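Local coordinates for protein cytochrome P450 (Zobellia galactanivorans, PDB 6G5O) that belongs to the cytochrome P450 family and holds a haem, protoporphyrin IX with a central iron, inside a largely helical fold, at residues 105-110 / 341-346; 125-130 / 224-229; 131-136 / 144-149; 229-234 / 373-378. One frame throughout, in Å; residues are numbered along the deposited sequence.

Contact 1: residues 105-110 / 341-346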
loop_
_atom_site.group_PDB
_atom_site.type_symbol
_atom_site.label_atom_id
_atom_site.label_comp_id
_atom_site.label_asym_id
_atom_site.label_seq_id
_atom_site.Cartn_x
_atom_site.Cartn_y
_atom_site.Cartn_z
ATOM N N ALA A 105 -8.794 0.696 20.101
ATOM C CA ALA A 105 -9.113 -0.493 20.911
ATOM C C ALA A 105 -8.565 -1.804 20.311
ATOM O O ALA A 105 -7.938 -2.579 21.029
ATOM C CB ALA A 105 -10.608 -0.586 21.169
ATOM N N GLN A 106 -8.721 -2.014 19.000
ATOM C CA GLN A 106 -8.122 -3.200 18.333
ATOM C C GLN A 106 -6.611 -3.244 18.479
ATOM O O GLN A 106 -6.027 -4.314 18.676
ATOM C CB GLN A 106 -8.459 -3.296 16.818
ATOM C CG GLN A 106 -9.942 -3.415 16.428
ATOM C CD GLN A 106 -10.121 -3.440 14.901
ATOM O OE1 GLN A 106 -9.158 -3.299 14.161
ATOM N NE2 GLN A 106 -11.327 -3.700 14.439
ATOM N N ILE A 107 -5.964 -2.095 18.327
ATOM C CA ILE A 107 -4.519 -2.101 18.244
ATOM C C ILE A 107 -3.924 -2.214 19.682
ATOM O O ILE A 107 -2.916 -2.902 19.911
ATOM C CB ILE A 107 -4.011 -0.888 17.457
ATOM C CG1 ILE A 107 -4.279 -1.098 15.959
ATOM C CG2 ILE A 107 -2.509 -0.648 17.685
ATOM C CD1 ILE A 107 -3.844 0.055 15.087
ATOM N N SER A 108 -4.560 -1.542 20.620
ATOM C CA SER A 108 -4.268 -1.715 22.017
ATOM C C SER A 108 -4.343 -3.207 22.441
ATOM O O SER A 108 -3.372 -3.761 22.975
ATOM C CB SER A 108 -5.259 -0.875 22.825
ATOM O OG SER A 108 -4.942 -0.963 24.193
ATOM N N GLU A 109 -5.472 -3.857 22.127
ATOM C CA GLU A 109 -5.670 -5.291 22.386
ATOM C C GLU A 109 -4.551 -6.196 21.850
ATOM O O GLU A 109 -4.004 -7.034 22.584
ATOM C CB GLU A 109 -7.016 -5.772 21.836
ATOM C CG GLU A 109 -6.965 -7.173 21.190
ATOM C CD GLU A 109 -8.116 -8.098 21.576
ATOM O OE1 GLU A 109 -9.266 -7.829 21.149
ATOM O OE2 GLU A 109 -7.839 -9.101 22.293
ATOM N N ILE A 110 -4.217 -6.040 20.568
ATOM C CA ILE A 110 -3.180 -6.879 19.947
ATOM C C ILE A 110 -1.777 -6.588 20.532
ATOM O O ILE A 110 -0.953 -7.500 20.675
ATOM C CB ILE A 110 -3.218 -6.799 18.399
ATOM C CG1 ILE A 110 -2.303 -7.828 17.744
ATOM C CG2 ILE A 110 -2.734 -5.462 17.890
ATOM C CD1 ILE A 110 -2.678 -9.266 17.990
ATOM N N LYS A 341 -0.345 5.746 12.638
ATOM C CA LYS A 341 -0.238 6.756 13.719
ATOM C C LYS A 341 -0.576 6.097 15.065
ATOM O O LYS A 341 0.170 6.282 16.079
ATOM C CB LYS A 341 -1.078 8.025 13.493
ATOM N N ILE A 342 -1.677 5.333 15.075
ATOM C CA ILE A 342 -2.136 4.633 16.275
ATOM C C ILE A 342 -1.186 3.515 16.725
ATOM O O ILE A 342 -0.899 3.402 17.912
ATOM C CB ILE A 342 -3.564 4.085 16.116
ATOM C CG1 ILE A 342 -4.545 5.253 15.970
ATOM C CG2 ILE A 342 -3.992 3.237 17.334
ATOM C CD1 ILE A 342 -5.923 4.786 15.529
ATOM N N LEU A 343 -0.688 2.720 15.781
ATOM C CA LEU A 343 0.316 1.721 16.111
ATOM C C LEU A 343 1.561 2.337 16.756
ATOM O O LEU A 343 1.989 1.897 17.838
ATOM C CB LEU A 343 0.717 0.917 14.899
ATOM C CG LEU A 343 1.793 -0.123 15.157
ATOM C CD1 LEU A 343 1.340 -1.205 16.135
ATOM C CD2 LEU A 343 2.244 -0.731 13.841
ATOM N N LEU A 344 2.131 3.356 16.105
ATOM C CA LEU A 344 3.364 3.966 16.647
ATOM C C LEU A 344 3.188 4.499 18.085
ATOM O O LEU A 344 4.072 4.328 18.911
ATOM C CB LEU A 344 3.919 5.060 15.760
ATOM C CG LEU A 344 4.528 4.706 14.386
ATOM C CD1 LEU A 344 5.049 5.984 13.732
ATOM C CD2 LEU A 344 5.628 3.686 14.491
ATOM N N GLN A 345 2.057 5.140 18.349
ATOM C CA GLN A 345 1.738 5.709 19.645
ATOM C C GLN A 345 1.451 4.600 20.664
ATOM O O GLN A 345 1.932 4.687 21.786
ATOM C CB GLN A 345 0.580 6.746 19.571
ATOM C CG GLN A 345 1.002 8.202 19.373
ATOM C CD GLN A 345 2.221 8.581 20.246
ATOM O OE1 GLN A 345 2.146 8.459 21.471
ATOM N NE2 GLN A 345 3.367 8.973 19.607
ATOM N N THR A 346 0.723 3.550 20.267
ATOM C CA THR A 346 0.463 2.447 21.172
ATOM C C THR A 346 1.768 1.748 21.593
ATOM O O THR A 346 1.956 1.476 22.769
ATOM C CB THR A 346 -0.533 1.458 20.569
ATOM O OG1 THR A 346 -1.715 2.173 20.213
ATOM C CG2 THR A 346 -0.903 0.330 21.569
#

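Contact 2: residues 125-130 / 224-229. With HEM (protoporphyrin IX containing Fe), chain C.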
loop_
_atom_site.group_PDB
_atom_site.type_symbol
_atom_site.label_atom_id
_atom_site.label_comp_id
_atom_site.label_asym_id
_atom_site.label_seq_id
_atom_site.Cartn_x
_atom_site.Cartn_y
_atom_site.Cartn_z
ATOM N N ASP A 125 1.363 -13.411 12.942
ATOM C CA ASP A 125 0.698 -13.323 14.244
ATOM C C ASP A 125 0.339 -11.903 14.659
ATOM O O ASP A 125 -0.471 -11.725 15.566
ATOM C CB ASP A 125 1.570 -13.926 15.375
ATOM C CG ASP A 125 1.938 -15.416 15.151
ATOM O OD1 ASP A 125 1.428 -16.082 14.205
ATOM O OD2 ASP A 125 2.776 -15.902 15.951
ATOM N N PHE A 126 0.954 -10.896 14.050
ATOM C CA PHE A 126 0.704 -9.512 14.460
ATOM C C PHE A 126 0.175 -8.663 13.272
ATOM O O PHE A 126 -0.917 -8.176 13.323
ATOM C CB PHE A 126 1.971 -8.899 15.088
ATOM C CG PHE A 126 1.762 -7.529 15.655
ATOM C CD1 PHE A 126 1.611 -6.435 14.822
ATOM C CD2 PHE A 126 1.710 -7.333 17.012
ATOM C CE1 PHE A 126 1.398 -5.176 15.338
ATOM C CE2 PHE A 126 1.507 -6.079 17.537
ATOM C CZ PHE A 126 1.352 -4.997 16.688
ATOM N N ALA A 127 0.945 -8.517 12.210
ATOM C CA ALA A 127 0.604 -7.617 11.117
ATOM C C ALA A 127 -0.658 -8.047 10.348
ATOM O O ALA A 127 -1.555 -7.230 10.144
ATOM C CB ALA A 127 1.786 -7.487 10.188
ATOM N N LEU A 128 -0.730 -9.324 9.984
ATOM C CA LEU A 128 -1.907 -9.893 9.312
ATOM C C LEU A 128 -3.190 -9.787 10.148
ATOM O O LEU A 128 -4.268 -9.496 9.619
ATOM C CB LEU A 128 -1.648 -11.348 8.949
ATOM C CG LEU A 128 -2.817 -12.166 8.403
ATOM C CD1 LEU A 128 -3.344 -11.635 7.066
ATOM C CD2 LEU A 128 -2.389 -13.620 8.224
ATOM N N ARG A 129 -3.075 -10.003 11.449
ATOM C CA ARG A 129 -4.216 -9.845 12.358
ATOM C C ARG A 129 -4.683 -8.377 12.466
ATOM O O ARG A 129 -5.878 -8.102 12.456
ATOM C CB ARG A 129 -3.877 -10.319 13.780
ATOM C CG ARG A 129 -4.290 -11.745 14.181
ATOM C CD ARG A 129 -3.297 -12.776 13.704
ATOM N NE ARG A 129 -3.545 -14.120 14.196
ATOM C CZ ARG A 129 -3.245 -15.247 13.528
ATOM N NH1 ARG A 129 -2.684 -15.224 12.312
ATOM N NH2 ARG A 129 -3.507 -16.434 14.083
ATOM N N LEU A 130 -3.749 -7.457 12.699
ATOM C CA LEU A 130 -4.085 -6.052 12.768
ATOM C C LEU A 130 -4.737 -5.579 11.425
ATOM O O LEU A 130 -5.769 -4.943 11.441
ATOM C CB LEU A 130 -2.824 -5.262 13.094
ATOM C CG LEU A 130 -2.887 -3.769 13.400
ATOM C CD1 LEU A 130 -1.520 -3.292 13.875
ATOM C CD2 LEU A 130 -3.290 -2.988 12.165
ATOM N N THR A 224 0.722 -4.177 1.209
ATOM C CA THR A 224 1.206 -2.842 1.550
ATOM C C THR A 224 1.105 -2.543 3.074
ATOM O O THR A 224 2.081 -2.164 3.702
ATOM C CB THR A 224 0.440 -1.780 0.773
ATOM O OG1 THR A 224 -0.958 -1.949 0.995
ATOM C CG2 THR A 224 0.712 -1.841 -0.709
ATOM N N VAL A 225 -0.073 -2.701 3.646
ATOM C CA VAL A 225 -0.242 -2.469 5.085
ATOM C C VAL A 225 0.551 -3.479 5.934
ATOM O O VAL A 225 1.129 -3.102 6.963
ATOM C CB VAL A 225 -1.737 -2.480 5.503
ATOM C CG1 VAL A 225 -1.922 -2.518 7.015
ATOM C CG2 VAL A 225 -2.497 -1.293 4.908
ATOM N N ILE A 226 0.558 -4.750 5.516
ATOM C CA ILE A 226 1.272 -5.772 6.287
ATOM C C ILE A 226 2.789 -5.443 6.352
ATOM O O ILE A 226 3.411 -5.548 7.415
ATOM C CB ILE A 226 1.030 -7.196 5.753
ATOM C CG1 ILE A 226 -0.398 -7.638 6.040
ATOM C CG2 ILE A 226 1.933 -8.199 6.470
ATOM C CD1 ILE A 226 -0.817 -8.898 5.303
ATOM N N ASN A 227 3.345 -5.029 5.222
ATOM C CA ASN A 227 4.752 -4.618 5.140
ATOM C C ASN A 227 5.076 -3.308 5.897
ATOM O O ASN A 227 6.089 -3.234 6.606
ATOM C CB ASN A 227 5.199 -4.532 3.700
ATOM C CG ASN A 227 5.439 -5.911 3.091
ATOM O OD1 ASN A 227 5.805 -6.873 3.821
ATOM N ND2 ASN A 227 5.209 -6.031 1.770
ATOM N N ALA A 228 4.215 -2.291 5.789
ATOM C CA ALA A 228 4.392 -1.060 6.569
ATOM C C ALA A 228 4.406 -1.335 8.064
ATOM O O ALA A 228 5.201 -0.763 8.813
ATOM C CB ALA A 228 3.291 -0.043 6.241
ATOM N N VAL A 229 3.470 -2.158 8.521
ATOM C CA VAL A 229 3.360 -2.433 9.955
ATOM C C VAL A 229 4.604 -3.179 10.449
ATOM O O VAL A 229 5.189 -2.834 11.482
ATOM C CB VAL A 229 2.068 -3.213 10.278
ATOM C CG1 VAL A 229 2.083 -3.802 11.676
ATOM C CG2 VAL A 229 0.870 -2.294 10.140
HETATM C CHA HEM C . -3.564 3.468 -5.233
HETATM C CHB HEM C . 0.182 2.748 -2.269
HETATM C CHC HEM C . -2.794 1.128 1.153
HETATM C CHD HEM C . -6.412 1.255 -1.980
HETATM C C1A HEM C . -2.292 3.432 -4.706
HETATM C C2A HEM C . -1.116 3.868 -5.382
HETATM C C3A HEM C . -0.105 3.672 -4.549
HETATM C C4A HEM C . -0.592 3.100 -3.353
HETATM C CMA HEM C . 1.312 4.021 -4.864
HETATM C CAA HEM C . -0.981 4.504 -6.765
HETATM C CBA HEM C . -1.132 3.437 -7.838
HETATM C CGA HEM C . -1.105 4.044 -9.223
HETATM O O1A HEM C . -1.614 3.423 -10.152
HETATM O O2A HEM C . -0.606 5.157 -9.470
HETATM C C1B HEM C . -0.310 2.246 -1.082
HETATM C C2B HEM C . 0.512 2.085 0.053
HETATM C C3B HEM C . -0.311 1.601 1.043
HETATM C C4B HEM C . -1.672 1.511 0.426
HETATM C CMB HEM C . 1.988 2.334 0.125
HETATM C CAB HEM C . -0.093 1.272 2.450
HETATM C CBB HEM C . 0.987 1.558 3.149
HETATM C C1C HEM C . -4.051 1.020 0.617
HETATM C C2C HEM C . -5.151 0.449 1.256
HETATM C C3C HEM C . -6.178 0.430 0.346
HETATM C C4C HEM C . -5.675 1.026 -0.839
HETATM C CMC HEM C . -5.215 -0.041 2.669
HETATM C CAC HEM C . -7.558 -0.036 0.541
HETATM C CBC HEM C . -8.091 -0.566 1.637
HETATM C C1D HEM C . -5.910 1.934 -3.102
HETATM C C2D HEM C . -6.767 2.272 -4.252
HETATM C C3D HEM C . -6.000 2.906 -5.154
HETATM C C4D HEM C . -4.653 2.902 -4.571
HETATM C CMD HEM C . -8.230 2.000 -4.328
HETATM C CAD HEM C . -6.443 3.452 -6.500
HETATM C CBD HEM C . -6.747 4.958 -6.536
HETATM C CGD HEM C . -7.255 5.378 -7.929
HETATM O O1D HEM C . -7.121 4.601 -8.938
HETATM O O2D HEM C . -7.829 6.503 -8.134
HETATM N NA HEM C . -1.945 2.914 -3.468
HETATM N NB HEM C . -1.570 1.890 -0.828
HETATM N NC HEM C . -4.356 1.341 -0.657
HETATM N ND HEM C . -4.675 2.342 -3.351
HETATM FE FE HEM C . -3.190 2.146 -2.162
HETATM O O HOH W 1 -2.501 0.150 -2.940
#

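Contact 3: residues 131-136 / 144-149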
loop_
_atom_site.group_PDB
_atom_site.type_symbol
_atom_site.label_atom_id
_atom_site.label_comp_id
_atom_site.label_asym_id
_atom_site.label_seq_id
_atom_site.Cartn_x
_atom_site.Cartn_y
_atom_site.Cartn_z
ATOM N N GLN A 131 -4.155 -5.936 10.299
ATOM C CA GLN A 131 -4.642 -5.518 8.972
ATOM C C GLN A 131 -6.068 -6.009 8.684
ATOM O O GLN A 131 -6.946 -5.208 8.325
ATOM C CB GLN A 131 -3.670 -5.978 7.873
ATOM C CG GLN A 131 -4.065 -5.613 6.426
ATOM C CD GLN A 131 -4.908 -6.688 5.734
ATOM O OE1 GLN A 131 -4.699 -7.853 5.972
ATOM N NE2 GLN A 131 -5.835 -6.285 4.851
ATOM N N SER A 132 -6.303 -7.306 8.913
ATOM C CA SER A 132 -7.619 -7.933 8.746
ATOM C C SER A 132 -8.674 -7.349 9.684
ATOM O O SER A 132 -9.856 -7.137 9.290
ATOM C CB SER A 132 -7.496 -9.430 9.033
ATOM O OG SER A 132 -6.670 -10.051 8.067
ATOM N N ARG A 133 -8.300 -7.129 10.946
ATOM C CA ARG A 133 -9.265 -6.538 11.842
ATOM C C ARG A 133 -9.575 -5.086 11.446
ATOM O O ARG A 133 -10.739 -4.658 11.456
ATOM C CB ARG A 133 -8.801 -6.647 13.287
ATOM C CG ARG A 133 -8.816 -8.078 13.772
ATOM C CD ARG A 133 -8.196 -8.234 15.147
ATOM N NE ARG A 133 -7.990 -9.657 15.422
ATOM C CZ ARG A 133 -7.248 -10.136 16.429
ATOM N NH1 ARG A 133 -6.637 -9.308 17.312
ATOM N NH2 ARG A 133 -7.106 -11.453 16.546
ATOM N N ALA A 134 -8.546 -4.309 11.119
ATOM C CA ALA A 134 -8.782 -2.918 10.744
ATOM C C ALA A 134 -9.659 -2.829 9.487
ATOM O O ALA A 134 -10.402 -1.893 9.328
ATOM C CB ALA A 134 -7.481 -2.217 10.525
ATOM N N LEU A 135 -9.606 -3.836 8.634
ATOM C CA LEU A 135 -10.365 -3.813 7.369
ATOM C C LEU A 135 -11.875 -3.983 7.587
ATOM O O LEU A 135 -12.668 -3.505 6.759
ATOM C CB LEU A 135 -9.831 -4.848 6.404
ATOM C CG LEU A 135 -10.422 -4.864 4.970
ATOM C CD1 LEU A 135 -10.191 -3.524 4.284
ATOM C CD2 LEU A 135 -9.878 -6.001 4.120
ATOM N N THR A 136 -12.285 -4.596 8.722
ATOM C CA THR A 136 -13.694 -4.724 9.065
ATOM C C THR A 136 -14.349 -3.355 9.320
ATOM O O THR A 136 -15.580 -3.152 9.021
ATOM C CB THR A 136 -13.916 -5.608 10.304
ATOM O OG1 THR A 136 -13.230 -5.039 11.433
ATOM C CG2 THR A 136 -13.386 -7.030 10.046
ATOM N N SER A 144 -16.109 -10.517 12.983
ATOM C CA SER A 144 -15.745 -11.934 12.774
ATOM C C SER A 144 -15.327 -12.265 11.338
ATOM O O SER A 144 -14.708 -13.294 11.087
ATOM C CB SER A 144 -16.932 -12.808 13.146
ATOM O OG SER A 144 -17.937 -12.694 12.146
ATOM N N GLU A 145 -15.663 -11.395 10.382
ATOM C CA GLU A 145 -15.241 -11.629 8.987
ATOM C C GLU A 145 -13.710 -11.619 8.850
ATOM O O GLU A 145 -13.160 -12.191 7.914
ATOM C CB GLU A 145 -15.895 -10.592 8.065
ATOM C CG GLU A 145 -15.976 -10.985 6.600
ATOM C CD GLU A 145 -16.802 -12.235 6.324
ATOM O OE1 GLU A 145 -16.558 -12.850 5.263
ATOM O OE2 GLU A 145 -17.704 -12.578 7.125
ATOM N N SER A 146 -13.022 -10.957 9.785
ATOM C CA SER A 146 -11.554 -10.934 9.815
ATOM C C SER A 146 -10.907 -12.316 9.893
ATOM O O SER A 146 -9.775 -12.504 9.382
ATOM C CB SER A 146 -11.054 -10.109 11.000
ATOM O OG SER A 146 -11.404 -10.696 12.229
ATOM N N GLU A 147 -11.610 -13.278 10.522
ATOM C CA GLU A 147 -11.114 -14.678 10.631
ATOM C C GLU A 147 -11.005 -15.342 9.261
ATOM O O GLU A 147 -10.050 -16.061 8.954
ATOM C CB GLU A 147 -11.993 -15.526 11.569
ATOM C CG GLU A 147 -11.846 -15.204 13.044
ATOM C CD GLU A 147 -10.392 -15.281 13.569
ATOM O OE1 GLU A 147 -9.563 -16.087 13.065
ATOM O OE2 GLU A 147 -10.082 -14.501 14.486
ATOM N N THR A 148 -11.968 -15.070 8.404
ATOM C CA THR A 148 -11.869 -15.533 7.039
ATOM C C THR A 148 -10.617 -15.006 6.375
ATOM O O THR A 148 -9.845 -15.769 5.752
ATOM C CB THR A 148 -13.111 -15.116 6.244
ATOM O OG1 THR A 148 -14.274 -15.620 6.925
ATOM C CG2 THR A 148 -13.031 -15.627 4.808
ATOM N N TRP A 149 -10.399 -13.698 6.497
ATOM C CA TRP A 149 -9.258 -13.058 5.829
ATOM C C TRP A 149 -7.931 -13.536 6.427
ATOM O O TRP A 149 -6.974 -13.789 5.711
ATOM C CB TRP A 149 -9.402 -11.526 5.869
ATOM C CG TRP A 149 -10.730 -11.078 5.350
ATOM C CD1 TRP A 149 -11.495 -11.713 4.421
ATOM C CD2 TRP A 149 -11.473 -9.928 5.757
ATOM N NE1 TRP A 149 -12.672 -11.040 4.237
ATOM C CE2 TRP A 149 -12.671 -9.928 5.027
ATOM C CE3 TRP A 149 -11.232 -8.895 6.671
ATOM C CZ2 TRP A 149 -13.628 -8.938 5.168
ATOM C CZ3 TRP A 149 -12.157 -7.906 6.802
ATOM C CH2 TRP A 149 -13.358 -7.935 6.064
HETATM O O HOH W 2 -9.640 -11.532 14.216
#

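Contact 4: residues 229-234 / 373-378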
loop_
_atom_site.group_PDB
_atom_site.type_symbol
_atom_site.label_atom_id
_atom_site.label_comp_id
_atom_site.label_asym_id
_atom_site.label_seq_id
_atom_site.Cartn_x
_atom_site.Cartn_y
_atom_site.Cartn_z
ATOM N N VAL A 229 3.470 -2.158 8.521
ATOM C CA VAL A 229 3.360 -2.433 9.955
ATOM C C VAL A 229 4.604 -3.179 10.449
ATOM O O VAL A 229 5.189 -2.834 11.482
ATOM C CB VAL A 229 2.068 -3.213 10.278
ATOM C CG1 VAL A 229 2.083 -3.802 11.676
ATOM C CG2 VAL A 229 0.870 -2.294 10.140
ATOM N N THR A 230 5.007 -4.178 9.675
ATOM C CA THR A 230 6.114 -5.056 10.040
ATOM C C THR A 230 7.440 -4.272 9.998
ATOM O O THR A 230 8.219 -4.321 10.962
ATOM C CB THR A 230 6.169 -6.275 9.128
ATOM O OG1 THR A 230 4.941 -7.001 9.253
ATOM C CG2 THR A 230 7.327 -7.204 9.521
ATOM N N ASN A 231 7.653 -3.508 8.914
ATOM C CA ASN A 231 8.847 -2.693 8.768
ATOM C C ASN A 231 8.986 -1.629 9.863
ATOM O O ASN A 231 10.119 -1.334 10.299
ATOM C CB ASN A 231 8.936 -2.088 7.375
ATOM C CG ASN A 231 9.201 -3.140 6.289
ATOM O OD1 ASN A 231 9.532 -4.272 6.606
ATOM N ND2 ASN A 231 9.023 -2.780 5.005
ATOM N N SER A 232 7.860 -1.087 10.327
ATOM C CA SER A 232 7.875 -0.094 11.380
ATOM C C SER A 232 8.354 -0.659 12.717
ATOM O O SER A 232 9.052 0.018 13.488
ATOM C CB SER A 232 6.496 0.519 11.548
ATOM O OG SER A 232 6.135 1.168 10.333
ATOM N N ILE A 233 7.933 -1.875 13.020
ATOM C CA ILE A 233 8.283 -2.481 14.295
ATOM C C ILE A 233 9.769 -2.867 14.267
ATOM O O ILE A 233 10.516 -2.585 15.223
ATOM C CB ILE A 233 7.384 -3.694 14.586
ATOM C CG1 ILE A 233 5.948 -3.215 14.845
ATOM C CG2 ILE A 233 7.888 -4.463 15.795
ATOM C CD1 ILE A 233 4.934 -4.318 14.586
ATOM N N ALA A 234 10.206 -3.462 13.166
ATOM C CA ALA A 234 11.622 -3.715 12.966
ATOM C C ALA A 234 12.462 -2.466 13.230
ATOM O O ALA A 234 13.429 -2.494 14.037
ATOM C CB ALA A 234 11.877 -4.194 11.560
ATOM N N VAL A 373 11.679 -5.496 0.289
ATOM C CA VAL A 373 10.405 -4.822 0.569
ATOM C C VAL A 373 9.955 -5.036 1.992
ATOM O O VAL A 373 9.102 -4.302 2.475
ATOM C CB VAL A 373 9.270 -5.242 -0.411
ATOM C CG1 VAL A 373 8.797 -6.676 -0.144
ATOM C CG2 VAL A 373 8.075 -4.257 -0.337
ATOM N N GLY A 374 10.568 -5.996 2.687
ATOM C CA GLY A 374 10.196 -6.357 4.042
ATOM C C GLY A 374 10.697 -7.748 4.424
ATOM O O GLY A 374 11.804 -8.148 4.051
ATOM N N PHE A 375 9.864 -8.485 5.159
ATOM C CA PHE A 375 10.196 -9.807 5.691
ATOM C C PHE A 375 9.103 -10.838 5.394
ATOM O O PHE A 375 7.915 -10.521 5.465
ATOM C CB PHE A 375 10.344 -9.711 7.184
ATOM C CG PHE A 375 11.377 -8.727 7.609
ATOM C CD1 PHE A 375 12.698 -9.114 7.771
ATOM C CD2 PHE A 375 11.038 -7.406 7.823
ATOM C CE1 PHE A 375 13.656 -8.201 8.175
ATOM C CE2 PHE A 375 11.979 -6.492 8.259
ATOM C CZ PHE A 375 13.298 -6.881 8.421
ATOM N N HIS A 376 9.514 -12.071 5.066
ATOM C CA HIS A 376 8.587 -13.202 4.975
ATOM C C HIS A 376 8.208 -13.593 6.391
ATOM O O HIS A 376 7.069 -13.969 6.665
ATOM C CB HIS A 376 9.217 -14.359 4.207
ATOM C CG HIS A 376 9.233 -14.168 2.716
ATOM N ND1 HIS A 376 8.102 -13.862 1.986
ATOM C CD2 HIS A 376 10.239 -14.263 1.812
ATOM C CE1 HIS A 376 8.410 -13.758 0.702
ATOM N NE2 HIS A 376 9.702 -13.993 0.569
ATOM N N ASN A 377 9.159 -13.492 7.301
ATOM C CA ASN A 377 8.897 -13.710 8.714
ATOM C C ASN A 377 9.943 -12.987 9.547
ATOM O O ASN A 377 11.017 -12.707 9.066
ATOM C CB ASN A 377 8.857 -15.234 9.046
ATOM C CG ASN A 377 10.111 -15.969 8.589
ATOM O OD1 ASN A 377 10.248 -16.363 7.403
ATOM N ND2 ASN A 377 11.060 -16.116 9.526
ATOM N N ILE A 378 9.611 -12.644 10.785
ATOM C CA ILE A 378 10.565 -11.998 11.668
ATOM C C ILE A 378 10.027 -12.170 13.043
ATOM O O ILE A 378 8.890 -11.779 13.303
ATOM C CB ILE A 378 10.815 -10.486 11.346
ATOM C CG1 ILE A 378 11.697 -9.823 12.422
ATOM C CG2 ILE A 378 9.525 -9.687 11.189
ATOM C CD1 ILE A 378 12.562 -8.687 11.909
#

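Contact 1: residues 105-110 / 341-346
I107 drives its two branches into the groove that I342, L343 and T346 form on the neighbouring helix. Its CD1 lies 3.9 Å from I342 CG2, the two isoleucines crossing at a slant. The CG2 branch reaches further in and sits 4.0 Å from L343 CA. The same methyl is 3.9 Å from T346 OG1. It is anti to the backbone N of I107 (chi1 -74° for the CG1 branch), which points it at the helix across the gap. One turn on, T346 CG2 rests 4.0 Å from S108 CA, a methyl lying against backbone.

The next shell fixes these groups. T346 OG1 donates to I342 O over 2.7 Å, arriving above the carbonyl plane, while T346 N reaches the same oxygen from the other face. The hydroxyl bond holds OG1 beside the backbone N and leaves CG2 directed at S108. Further out, L130 of helix 122-139 touches I107, and F126 and V229 touch L343.

The helices, 97-117 and 333-350, run roughly parallel at 40° with segment axes 9.8 Å apart; their order in the chain is consistent with helices D and L of the P450 four-helix bundle. No hydrogen bond spans the pair, so van der Waals packing joins these two segments: T346 offers its methyl to S108, and its hydroxyl oxygen, whose proton goes to I342 O, merely touches I107.

Contact 2: residues 125-130 / 224-229
I226 meets A127 and L128 with separate branches, and following it outward from CB traces much of this interface. From CB one methyl, CG2, leaves anti to the backbone N and comes within 3.8 Å of A127 CB. The other arm runs through CG1 in an extended course (chi2 168°) to CD1, which ends 4.1 Å from L128 CD1; the two side chains lie side by side and point the same way. A turn later V229 works through a single methyl. Its CG1 is 4.0 Å from A127 CB and equally 4.0 Å from F126 CE1, arriving at the edge of that ring near its plane, with L130 CD1 at 4.3 Å.

The small side chain of A127 thus sits between I226 and V229, and the segment axes come to 8.8 Å. Helices 122-139 and 223-238, probably both members of the P450 helical core, cross at 137°. At the start of segment 224-229 the same helix meets the haem, T224 CB lying 3.5 Å from C3B of the porphyrin; a water is bound to the haem iron. The side-chain contact is apolar and buried, with no hydrogen bond across it, joining the haem-lining helix 223-238 to helix 122-139 by methyl and ring-edge packing.

Contact 3: residues 131-136 / 144-149
W149 lies against S132, L135 and T136 where two successive helices, 122-139 and 145-152, fold back as a helical hairpin, their segments crossing at 140°. Their place in the chain is consistent with helices E and F of the P450 fold.

The apolar part centres on the indole. L135 CD2 stands over one face in a CH-pi contact, 4.3 Å from the centroid of the six-membered ring, the two side chains crossing nearly at right angles. T136 CG2 approaches W149 CZ3 obliquely at 3.6 Å.

Close backbone approach comes next. S132 O lies in the ring plane at the indole edge, 3.4 Å from W149 CE3, and is also 3.6 Å from S146 CB, as small serines on both helices allow. Neither hydroxyl bonds across: S132 OG is tied to L128 O and S146 OG to F143 O, while W149 NE1 bonds Y175 OH.

The polar link is made by water. The extended R133 chain brings NE to a water that lies in the guanidinium plane at 2.8 Å from NE; that water donates to S146 OG and E147 OE2, so the opposite charges are bridged indirectly.

On the indole face opposite L135, E145 O sits 3.5 Å above the plane, over the five-membered ring.

Contact 4: residues 229-234 / 373-378
A bulged antiparallel strand, 369-384, crosses helix 223-238, the haem-lining helix of this P450, where N231 meets V373, G374 and F375. The classic beta bulge is at H376 and N377, both facing K360 on strand 351-366; the chain turns a corner there, and F375 and I378, on either side of it, both reach the helix.

The hydrogen bond across the contact runs from N231 ND2 to V373 O, 3.0 Å long and fairly straight at 160°. The acceptor lies in the amide plane, whereas the donor stands above the carbonyl plane. This fixes the amide, whose OD1 packs 3.4 Å from G374 CA, close against a residue without a side chain, and 3.7 Å from F375 CD2.

The rest of the contact is apolar. A234 CB lies 4.0 Å from F375 CE2, and within the strand segment I378 CD1 lies over one face of that ring, offset toward its rim. T230, its hydroxyl bonded to I226 O, offers its methyl, with CG2 3.7 Å from I378 CG2.

From the N terminus, helix 97-117 opens contact 1 and helix 122-139 then opens contacts 2 and 3 in turn. Contact 3 closes first, after a short turn; contact 2 closes at 224-229 and encloses it, and both fall within the long loop that contact 1 completes at 341-346. Contact 4 starts as contact 2 ends, sharing V229, and finishes at 373-378 beyond contact 1, so contacts 1 and 4 cross. The pieces also touch physically: A127 packs on T230, V225 on Q131, and Q106 probably bonds R133 O. Together they tie four central helices to helix 145-152 and to the C-terminal sheet.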